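Local coordinates for protein glycosyl hydrolase, family 8 (Clostridium perfringens, PDB 3REN) that is an alpha-amylase built on an (alpha/alpha)6-barrel and probably hydrolyses alpha-glucosidic bonds in starch-like polysaccharides, at residues 71-76 against 124-129. Residues are numbered along the deposited sequence; the frame is centred on the assembly and turned at random.
Sequences YSVNAN and LLANNR
Arg129, near the C-terminal end of helix 113-130, reaches across to Val73 and Asn76 where helix 62-74 ends in a Schellman motif, joining the ends of two helices of the (alpha/alpha)6-barrel. The arginine chain begins with apolar contact: its CB and CG each lie 4.0 Å from Val73 CG2. With CG anti to the backbone N (chi1 150°) and bends at chi2 and chi3, the chain then passes beside Asn76, whose OD1 is 3.7 Å from Arg129 CD. Beyond it, NE and NH2 share one acceptor. Arg129 NE donates to Val73 O over 3.1 Å, and NH2 makes a second bond to that oxygen; both are weak, with N-H...O angles near 130°, because one oxygen set between two nearly parallel N-H groups cannot lie in line with either. Val73 O sits close to the guanidinium plane, at its edge, and also accepts the backbone N-H of Asn76 in the helix-ending turn. Asn76 CB lies over one face of the guanidinium, 4.0 Å from CZ, and its amide stacks on the group with the planes 19° apart; NH1 lies 3.6 Å from Asn76 ND2, a stacking contact and not a hydrogen bond. OD1 of that amide accepts a hydrogen bond from NE1 of Trp130, the residue after Arg129, which probably steadies the amide beside the arginine. Deeper in, Val73 CG1 packs on Leu125, the two side chains crossing at about a right angle, while Phe81 of helix 78-89 touches both Val73 and Ala126. The other methyl, Val73 CG2, rests against the facing backbone, 3.8 Å from Ala126 CA.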
loop_
_atom_site.group_PDB
_atom_site.type_symbol
_atom_site.label_atom_id
_atom_site.label_comp_id
_atom_site.label_asym_id
_atom_site.label_seq_id
_atom_site.Cartn_x
_atom_site.Cartn_y
_atom_site.Cartn_z
ATOM N N TYR A 71 -2.273 -9.268 4.135
ATOM C CA TYR A 71 -3.255 -9.542 5.163
ATOM C C TYR A 71 -3.287 -11.030 5.532
ATOM O O TYR A 71 -3.338 -11.379 6.717
ATOM C CB TYR A 71 -4.650 -9.141 4.671
ATOM C CG TYR A 71 -5.756 -9.555 5.615
ATOM C CD1 TYR A 71 -6.022 -8.812 6.761
ATOM C CD2 TYR A 71 -6.490 -10.696 5.382
ATOM C CE1 TYR A 71 -7.028 -9.197 7.646
ATOM C CE2 TYR A 71 -7.497 -11.096 6.246
ATOM C CZ TYR A 71 -7.755 -10.343 7.378
ATOM O OH TYR A 71 -8.776 -10.693 8.232
ATOM N N SER A 72 -3.331 -11.900 4.521
ATOM C CA SER A 72 -3.373 -13.376 4.750
ATOM C C SER A 72 -2.194 -13.906 5.551
ATOM O O SER A 72 -2.393 -14.710 6.453
ATOM C CB SER A 72 -3.414 -14.126 3.428
ATOM O OG SER A 72 -4.589 -13.781 2.751
ATOM N N VAL A 73 -0.979 -13.491 5.253
ATOM C CA VAL A 73 0.180 -13.928 5.997
ATOM C C VAL A 73 0.171 -13.401 7.427
ATOM O O VAL A 73 0.468 -14.094 8.324
ATOM C CB VAL A 73 1.546 -13.771 5.255
ATOM C CG1 VAL A 73 1.863 -12.386 4.995
ATOM C CG2 VAL A 73 2.642 -14.516 5.967
ATOM N N ASN A 74 -0.233 -12.166 7.594
ATOM C CA ASN A 74 -0.422 -11.607 8.936
ATOM C C ASN A 74 -1.503 -12.359 9.698
ATOM O O ASN A 74 -1.419 -12.496 10.921
ATOM C CB ASN A 74 -0.811 -10.124 8.851
ATOM C CG ASN A 74 0.328 -9.268 8.367
ATOM O OD1 ASN A 74 1.462 -9.719 8.362
ATOM N ND2 ASN A 74 0.040 -8.033 7.953
ATOM N N ALA A 75 -2.525 -12.824 8.986
ATOM C CA ALA A 75 -3.607 -13.545 9.645
ATOM C C ALA A 75 -3.270 -15.016 9.851
ATOM O O ALA A 75 -4.074 -15.735 10.436
ATOM C CB ALA A 75 -4.938 -13.398 8.881
ATOM N N ASN A 76 -2.088 -15.460 9.393
ATOM C CA ASN A 76 -1.714 -16.870 9.423
ATOM C C ASN A 76 -2.792 -17.714 8.754
ATOM O O ASN A 76 -3.267 -18.709 9.303
ATOM C CB ASN A 76 -1.434 -17.367 10.873
ATOM C CG ASN A 76 -0.562 -18.630 10.909
ATOM O OD1 ASN A 76 -0.276 -19.235 9.874
ATOM N ND2 ASN A 76 -0.133 -19.023 12.106
ATOM N N LEU A 124 8.077 -13.438 0.619
ATOM C CA LEU A 124 9.179 -13.655 1.557
ATOM C C LEU A 124 8.663 -13.814 2.990
ATOM O O LEU A 124 9.123 -14.689 3.720
ATOM C CB LEU A 124 10.242 -12.568 1.444
ATOM C CG LEU A 124 10.932 -12.516 0.073
ATOM C CD1 LEU A 124 11.946 -11.339 -0.032
ATOM C CD2 LEU A 124 11.605 -13.867 -0.238
ATOM N N LEU A 125 7.706 -12.985 3.402
ATOM C CA LEU A 125 7.034 -13.222 4.686
ATOM C C LEU A 125 6.394 -14.621 4.761
ATOM O O LEU A 125 6.462 -15.282 5.787
ATOM C CB LEU A 125 5.964 -12.123 4.964
ATOM C CG LEU A 125 6.527 -10.693 5.106
ATOM C CD1 LEU A 125 5.432 -9.680 5.325
ATOM C CD2 LEU A 125 7.663 -10.572 6.199
ATOM N N ALA A 126 5.773 -15.058 3.682
ATOM C CA ALA A 126 5.094 -16.345 3.664
ATOM C C ALA A 126 6.100 -17.489 3.840
ATOM O O ALA A 126 5.860 -18.452 4.593
ATOM C CB ALA A 126 4.298 -16.514 2.374
ATOM N N ASN A 127 7.242 -17.360 3.165
ATOM C CA ASN A 127 8.316 -18.346 3.313
ATOM C C ASN A 127 8.791 -18.410 4.766
ATOM O O ASN A 127 8.987 -19.491 5.286
ATOM C CB ASN A 127 9.501 -18.021 2.408
ATOM C CG ASN A 127 10.734 -18.847 2.753
ATOM O OD1 ASN A 127 10.630 -20.150 2.522
ATOM N ND2 ASN A 127 11.773 -18.315 3.220
ATOM N N ASN A 128 8.980 -17.254 5.401
ATOM C CA ASN A 128 9.444 -17.216 6.805
ATOM C C ASN A 128 8.442 -17.830 7.779
ATOM O O ASN A 128 8.807 -18.604 8.683
ATOM C CB ASN A 128 9.790 -15.799 7.230
ATOM C CG ASN A 128 10.981 -15.247 6.460
ATOM O OD1 ASN A 128 11.679 -15.991 5.765
ATOM N ND2 ASN A 128 11.200 -13.938 6.551
ATOM N N ARG A 129 7.176 -17.510 7.552
ATOM C CA ARG A 129 6.080 -17.967 8.378
ATOM C C ARG A 129 5.765 -19.463 8.233
ATOM O O ARG A 129 5.643 -20.170 9.233
ATOM C CB ARG A 129 4.866 -17.088 8.054
ATOM C CG ARG A 129 3.513 -17.690 8.196
ATOM C CD ARG A 129 2.882 -17.427 9.499
ATOM N NE ARG A 129 2.381 -16.054 9.693
ATOM C CZ ARG A 129 2.115 -15.608 10.918
ATOM N NH1 ARG A 129 2.311 -16.435 11.942
ATOM N NH2 ARG A 129 1.667 -14.387 11.148
#